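Local coordinates for protein 3-dehydroshikimate dehydratase (Pseudomonas putida, PDB 5HMQ) that converts 3-dehydroshikimate to protocatechuate at a divalent metal site in quinate and shikimate breakdown, through a sugar phosphate isomerase-like domain fused to a hydroxyphenylpyruvate dioxygenase-like domain, at residues L20-A24 with M51-I57; L260-Y265 with A383-Q387; E267-R271 with V285-P289. All coordinates share one frame; numbering follows the deposited sequence.

Contact 1: residues L20-A24 with M51-I57; sequences LEAIA and MCADLGI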
# COMPACT_ATOMS: atom_id res chain seq x y z
N LEU C 20 15.24 -12.06 4.59
CA LEU C 20 16.67 -12.12 4.87
C LEU C 20 17.47 -11.52 3.72
O LEU C 20 18.48 -10.84 3.95
CB LEU C 20 17.11 -13.56 5.13
CG LEU C 20 16.49 -14.26 6.34
CD1 LEU C 20 16.92 -15.72 6.37
CD2 LEU C 20 16.89 -13.55 7.62
N GLU C 21 17.06 -11.77 2.47
CA GLU C 21 17.76 -11.16 1.35
C GLU C 21 17.59 -9.65 1.33
O GLU C 21 18.55 -8.91 1.09
CB GLU C 21 17.31 -11.77 0.02
CG GLU C 21 17.79 -13.20 -0.16
CD GLU C 21 17.16 -13.86 -1.38
OE1 GLU C 21 16.48 -13.16 -2.16
OE2 GLU C 21 17.39 -15.06 -1.59
N ALA C 22 16.38 -9.16 1.60
CA ALA C 22 16.17 -7.71 1.66
C ALA C 22 16.97 -7.08 2.79
O ALA C 22 17.54 -5.99 2.63
CB ALA C 22 14.67 -7.41 1.82
N ILE C 23 17.01 -7.74 3.95
CA ILE C 23 17.76 -7.21 5.09
C ILE C 23 19.24 -7.08 4.74
O ILE C 23 19.88 -6.06 5.01
CB ILE C 23 17.55 -8.10 6.33
CG1 ILE C 23 16.11 -7.97 6.84
CG2 ILE C 23 18.54 -7.75 7.42
CD1 ILE C 23 15.73 -9.01 7.86
N ALA C 24 19.80 -8.12 4.11
CA ALA C 24 21.21 -8.06 3.70
C ALA C 24 21.43 -7.03 2.61
O ALA C 24 22.40 -6.26 2.66
CB ALA C 24 21.68 -9.44 3.24
N MSE C 51 21.44 -19.63 5.33
CA MSE C 51 21.05 -18.48 4.53
C MSE C 51 21.70 -17.19 5.05
O MSE C 51 22.19 -16.38 4.26
CB MSE C 51 19.53 -18.32 4.51
CG MSE C 51 18.80 -19.32 3.63
SE MSE C 51 16.93 -18.85 3.31
CE MSE C 51 16.22 -19.12 5.10
N CYS C 52 21.70 -17.01 6.37
CA CYS C 52 22.28 -15.81 6.95
C CYS C 52 23.80 -15.78 6.76
O CYS C 52 24.37 -14.72 6.50
CB CYS C 52 21.93 -15.70 8.43
SG CYS C 52 20.17 -15.46 8.76
N ALA C 53 24.46 -16.93 6.89
CA ALA C 53 25.89 -16.98 6.65
C ALA C 53 26.22 -16.69 5.19
O ALA C 53 27.18 -15.97 4.89
CB ALA C 53 26.44 -18.35 7.05
N ASP C 54 25.43 -17.24 4.26
CA ASP C 54 25.64 -16.97 2.84
C ASP C 54 25.40 -15.51 2.50
O ASP C 54 26.07 -14.95 1.63
CB ASP C 54 24.75 -17.88 2.00
CG ASP C 54 25.13 -19.35 2.13
OD1 ASP C 54 26.24 -19.63 2.62
OD2 ASP C 54 24.33 -20.22 1.73
N LEU C 55 24.43 -14.87 3.16
CA LEU C 55 24.14 -13.47 2.88
C LEU C 55 25.04 -12.51 3.64
O LEU C 55 25.02 -11.31 3.36
CB LEU C 55 22.68 -13.16 3.19
CG LEU C 55 21.65 -13.86 2.31
CD1 LEU C 55 20.26 -13.79 2.93
CD2 LEU C 55 21.64 -13.26 0.91
N GLY C 56 25.83 -13.01 4.59
CA GLY C 56 26.73 -12.16 5.34
C GLY C 56 26.10 -11.38 6.47
O GLY C 56 26.64 -10.34 6.86
N ILE C 57 24.98 -11.85 7.01
CA ILE C 57 24.34 -11.21 8.15
C ILE C 57 24.29 -12.20 9.30
O ILE C 57 24.16 -13.41 9.09
CB ILE C 57 22.92 -10.68 7.82
CG1 ILE C 57 22.01 -11.82 7.36
CG2 ILE C 57 22.99 -9.58 6.77
CD1 ILE C 57 20.57 -11.41 7.14
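The central flat group is the peptide unit joining Leu20 to Glu21, one face of which is covered by a methyl group of Leu55. Leu55 CD1 lies above that plane, 3.6 Å from Leu20 O and 3.8 Å from Glu21 N. Ile57 CD1 comes from the same side, but more obliquely and near the edge, 3.9 Å from Leu20 O. Two branched side chains thus crowd one side of an oxygen already engaged by the amide of Ala24. Both methyls of Leu55 also touch the aliphatic CG of Glu21, each at 4.0 Å.

The neighbours here are the first two long helices on the outside of a TIM barrel, 16-25 and 45-55; their segments 20-24 and 51-55 run in nearly the same direction, crossing at -28°. The chain between them passes through strand 30-34 and the short helix 35-40, and Val31 of the strand touches Leu20, Ile23 and Ile57. Helix 45-55 ends in a Schellman motif with Gly56, at positive phi, as the C-prime residue; the turn delivers Ile57 to the barrel side just ahead of strand 58-66.

With CG1 of Ile57 set between backbone N and carbonyl carbon (chi1 59°), its two branches divide the work: CG2 meets Ala24 CB at 3.8 Å, while CD1 also reaches Ile23 CG2. Ala24 CB packs against Leu55 CB as well (3.9 Å). At the other end, Leu20 CD1 meets the terminal methyl CE of Met51, a selenomethionine, at 3.7 Å, the side chains crossing at about a right angle. Cys52 SG faces both Leu20 methyls, 4.0 Å from CD1 and CD2 alike.

Contact 2: residues L260-Y265 with A383-Q387; sequences LRSLLY and AFRGQ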
# COMPACT_ATOMS: atom_id res chain seq x y z
N LEU C 260 17.27 0.82 7.38
CA LEU C 260 18.68 1.16 7.49
C LEU C 260 18.88 2.66 7.43
O LEU C 260 19.66 3.23 8.21
CB LEU C 260 19.47 0.45 6.39
CG LEU C 260 20.98 0.26 6.53
CD1 LEU C 260 21.76 1.54 6.27
CD2 LEU C 260 21.32 -0.30 7.91
N ARG C 261 18.19 3.33 6.50
CA ARG C 261 18.26 4.79 6.42
C ARG C 261 17.86 5.44 7.74
O ARG C 261 18.49 6.41 8.18
CB ARG C 261 17.39 5.29 5.27
CG ARG C 261 17.31 6.80 5.15
CD ARG C 261 16.46 7.22 3.95
NE ARG C 261 17.17 7.04 2.69
CZ ARG C 261 16.61 7.16 1.49
NH1 ARG C 261 15.32 7.46 1.39
NH2 ARG C 261 17.33 6.98 0.40
N SER C 262 16.81 4.92 8.39
CA SER C 262 16.37 5.51 9.65
C SER C 262 17.40 5.32 10.76
O SER C 262 17.53 6.19 11.63
CB SER C 262 15.03 4.90 10.07
OG SER C 262 15.20 3.61 10.64
N LEU C 263 18.15 4.21 10.73
CA LEU C 263 19.20 4.01 11.72
C LEU C 263 20.37 4.96 11.48
O LEU C 263 20.96 5.47 12.44
CB LEU C 263 19.67 2.56 11.71
CG LEU C 263 18.75 1.56 12.42
CD1 LEU C 263 19.32 0.15 12.36
CD2 LEU C 263 18.51 1.99 13.86
N LEU C 264 20.72 5.19 10.22
CA LEU C 264 21.76 6.16 9.90
C LEU C 264 21.36 7.55 10.39
O LEU C 264 22.16 8.27 10.99
CB LEU C 264 22.03 6.17 8.40
CG LEU C 264 22.55 4.86 7.81
CD1 LEU C 264 22.83 5.01 6.32
CD2 LEU C 264 23.78 4.35 8.55
N TYR C 265 20.11 7.94 10.12
CA TYR C 265 19.62 9.24 10.57
C TYR C 265 19.56 9.31 12.09
O TYR C 265 19.90 10.34 12.69
CB TYR C 265 18.24 9.51 9.96
CG TYR C 265 17.62 10.84 10.31
CD1 TYR C 265 18.19 12.03 9.86
CD2 TYR C 265 16.47 10.91 11.07
CE1 TYR C 265 17.61 13.25 10.18
CE2 TYR C 265 15.89 12.13 11.39
CZ TYR C 265 16.47 13.30 10.94
OH TYR C 265 15.89 14.51 11.26
N ALA C 383 25.12 9.94 0.90
CA ALA C 383 25.44 9.26 2.16
C ALA C 383 24.23 8.56 2.74
O ALA C 383 24.36 7.49 3.34
CB ALA C 383 26.02 10.25 3.17
N PHE C 384 23.04 9.14 2.58
CA PHE C 384 21.80 8.50 2.99
C PHE C 384 21.22 7.63 1.88
O PHE C 384 20.04 7.26 1.95
CB PHE C 384 20.79 9.54 3.46
CG PHE C 384 21.07 10.07 4.83
CD1 PHE C 384 20.77 9.32 5.95
CD2 PHE C 384 21.63 11.33 5.00
CE1 PHE C 384 21.03 9.80 7.22
CE2 PHE C 384 21.88 11.82 6.27
CZ PHE C 384 21.59 11.06 7.38
N ARG C 385 22.02 7.32 0.86
CA ARG C 385 21.70 6.32 -0.15
C ARG C 385 20.50 6.72 -1.01
O ARG C 385 19.70 5.88 -1.42
CB ARG C 385 21.47 4.95 0.49
CG ARG C 385 22.67 4.51 1.31
CD ARG C 385 22.34 3.38 2.26
NE ARG C 385 23.50 3.07 3.09
CZ ARG C 385 24.14 1.91 3.07
NH1 ARG C 385 23.74 0.94 2.26
NH2 ARG C 385 25.19 1.71 3.86
N GLY C 386 20.39 8.01 -1.30
CA GLY C 386 19.52 8.43 -2.37
C GLY C 386 20.19 8.18 -3.70
O GLY C 386 21.38 7.91 -3.78
N GLN C 387 19.41 8.27 -4.78
CA GLN C 387 19.96 8.01 -6.09
C GLN C 387 20.32 9.33 -6.76
O GLN C 387 19.41 10.08 -7.14
CB GLN C 387 18.99 7.22 -6.96
CG GLN C 387 19.54 6.93 -8.35
CD GLN C 387 18.62 6.08 -9.20
OE1 GLN C 387 17.44 5.93 -8.89
NE2 GLN C 387 19.16 5.52 -10.27
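Arg261 takes hold of the Phe384 carbonyl with two nitrogens of one guanidinium edge: NE donates to Phe384 O at 3.0 Å and NH2 to the same oxygen at 3.1 Å. The carbonyl belongs to a Schellman motif that ends helix 374-383, with Arg385 at positive phi (66°) as its C-prime residue. This is a helix C-cap of the first VOC module docked on helix 252-276 of the TIM barrel, and a cation at this end would be expected to interact favourably with the helix dipole. NE approaches nearly head-on to the C=O, whereas NH2 is tilted from the carbonyl plane and adds a weak bond to Arg385 O at 3.2 Å. A bend at chi3 (-76°) swings the guanidinium toward this turn; the Arg261 side chain also touches Ser464 and Leu465 of helix 455-465.

Farther along, the Phe384 ring presents an edge to the barrel helix, with Tyr265 N in the ring plane, 3.6 Å from Phe384 CE1; Leu264 CB and Tyr265 CB each lie 3.9 Å from that carbon. The Arg385 chain, extended to NE, passes across the ends of Leu264 and Leu260. Leu264 CD1 meets that NE at 3.8 Å, and Leu260 CD1 sits over one guanidinium face, toward its rim.

Contact 3: residues E267-R271 with V285-P289; sequences EEQTR and VLFSP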
# COMPACT_ATOMS: atom_id res chain seq x y z
N GLU C 267 21.51 7.71 14.19
CA GLU C 267 22.87 7.82 14.72
C GLU C 267 23.38 9.25 14.65
O GLU C 267 23.99 9.74 15.62
CB GLU C 267 23.80 6.88 13.95
CG GLU C 267 23.62 5.41 14.28
CD GLU C 267 24.59 4.52 13.54
OE1 GLU C 267 25.56 5.06 12.95
OE2 GLU C 267 24.39 3.29 13.54
N GLU C 268 23.15 9.94 13.53
CA GLU C 268 23.61 11.32 13.41
C GLU C 268 22.90 12.22 14.41
O GLU C 268 23.54 13.02 15.11
CB GLU C 268 23.38 11.82 11.98
CG GLU C 268 23.51 13.33 11.86
CD GLU C 268 23.07 13.83 10.49
OE1 GLU C 268 21.89 13.67 10.15
OE2 GLU C 268 23.92 14.36 9.76
N GLN C 269 21.58 12.10 14.50
CA GLN C 269 20.83 12.91 15.46
C GLN C 269 21.20 12.57 16.89
O GLN C 269 21.21 13.45 17.75
CB GLN C 269 19.32 12.73 15.26
CG GLN C 269 18.82 13.19 13.91
CD GLN C 269 19.16 14.64 13.66
OE1 GLN C 269 19.90 14.97 12.73
NE2 GLN C 269 18.62 15.53 14.48
N THR C 270 21.52 11.30 17.15
CA THR C 270 21.98 10.97 18.49
C THR C 270 23.35 11.57 18.75
O THR C 270 23.56 12.20 19.79
CB THR C 270 21.99 9.45 18.69
OG1 THR C 270 20.67 8.93 18.48
CG2 THR C 270 22.44 9.10 20.09
N ARG C 271 24.25 11.51 17.75
CA ARG C 271 25.57 12.10 17.92
C ARG C 271 25.47 13.59 18.23
O ARG C 271 26.11 14.08 19.17
CB ARG C 271 26.43 11.88 16.67
CG ARG C 271 27.78 12.60 16.75
CD ARG C 271 28.67 12.32 15.55
NE ARG C 271 28.02 12.69 14.29
CZ ARG C 271 27.87 13.94 13.86
NH1 ARG C 271 28.32 14.95 14.59
NH2 ARG C 271 27.27 14.17 12.70
N VAL C 285 31.88 5.75 15.61
CA VAL C 285 30.77 4.90 16.04
C VAL C 285 29.50 5.30 15.31
O VAL C 285 28.86 4.47 14.65
CB VAL C 285 30.57 4.96 17.56
CG1 VAL C 285 29.35 4.16 17.97
CG2 VAL C 285 31.81 4.46 18.29
N LEU C 286 29.11 6.56 15.44
CA LEU C 286 27.84 7.05 14.92
C LEU C 286 28.03 7.67 13.54
O LEU C 286 28.96 8.46 13.33
CB LEU C 286 27.22 8.06 15.88
CG LEU C 286 26.96 7.50 17.28
CD1 LEU C 286 26.42 8.58 18.21
CD2 LEU C 286 26.01 6.32 17.23
N PHE C 287 27.15 7.29 12.60
CA PHE C 287 27.14 7.85 11.26
C PHE C 287 27.25 9.37 11.31
O PHE C 287 26.51 10.04 12.04
CB PHE C 287 25.85 7.43 10.55
CG PHE C 287 25.86 7.63 9.05
CD1 PHE C 287 26.80 6.98 8.26
CD2 PHE C 287 24.92 8.44 8.44
CE1 PHE C 287 26.81 7.15 6.89
CE2 PHE C 287 24.93 8.62 7.06
CZ PHE C 287 25.87 7.97 6.29
N SER C 288 28.19 9.92 10.54
CA SER C 288 28.48 11.35 10.53
C SER C 288 28.55 11.83 9.09
O SER C 288 29.65 12.05 8.55
CB SER C 288 29.76 11.67 11.30
OG SER C 288 30.85 10.91 10.82
N PRO C 289 27.41 11.98 8.43
CA PRO C 289 27.41 12.42 7.03
C PRO C 289 27.62 13.92 6.94
O PRO C 289 27.60 14.61 7.96
CB PRO C 289 26.01 12.01 6.55
CG PRO C 289 25.17 12.16 7.76
CD PRO C 289 26.04 11.78 8.94
O HOH W 1 26.63 2.54 14.93
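Leu286 makes the tight half of this contact, pressing its isobutyl group between Glu267 and Arg271, one turn apart on the same helix face. Its CD1 lies 3.6 Å from Arg271 CB, while CD2 meets Glu267 CG at 3.9 Å. The next residue is pinned by its backbone: Phe287 N donates to Glu267 OE1 at 2.8 Å in a nearly straight bond (164°) that uses the anti lone pair. Glu267 OE2 turns the other way, to a salt bridge with Arg5 and a weak bond from a water that also donates to Val285 O at 3.0 Å.

The partners are the last helix of the TIM barrel, 252-276, and the linker that returns to cross it before strand 295-304 opens the first VOC module. Inside that linker, Pro289 CG lies 3.2 Å from Glu268 OE2, an oxygen that forms a salt bridge with Arg380 of helix 374-383.

Toward the exposed Ser288 the contact thins to van der Waals touches without a hydrogen bond between the segments. The Arg271 guanidinium borders Ser288 CB, which is 3.6 Å from NE, and has Phe287 O at its edge without bonding to it. The chain turns at chi3 (57°), which lays the guanidinium beside Ser288. NE is buried here with no polar partner, whereas NH1 is bound in a salt bridge to Glu275.

In the fold
From the N terminus, contact 1 comes first and closes a short loop of the barrel domain, bringing helix 45-55 and the approach to strand 58-66 against helix 16-25. It is complete before either other contact begins. Both of those start on helix 252-276. Contact 2 spans 117 intervening residues to join that helix to the end of helix 374-383; within this span, contact 3 folds the interdomain linker back on the same helix. The two adjoin, their centres about 11 Å apart, with the rings of Phe287 and Phe384 edge-to-face between them. One barrel helix thereby anchors both the linker and the first VOC module.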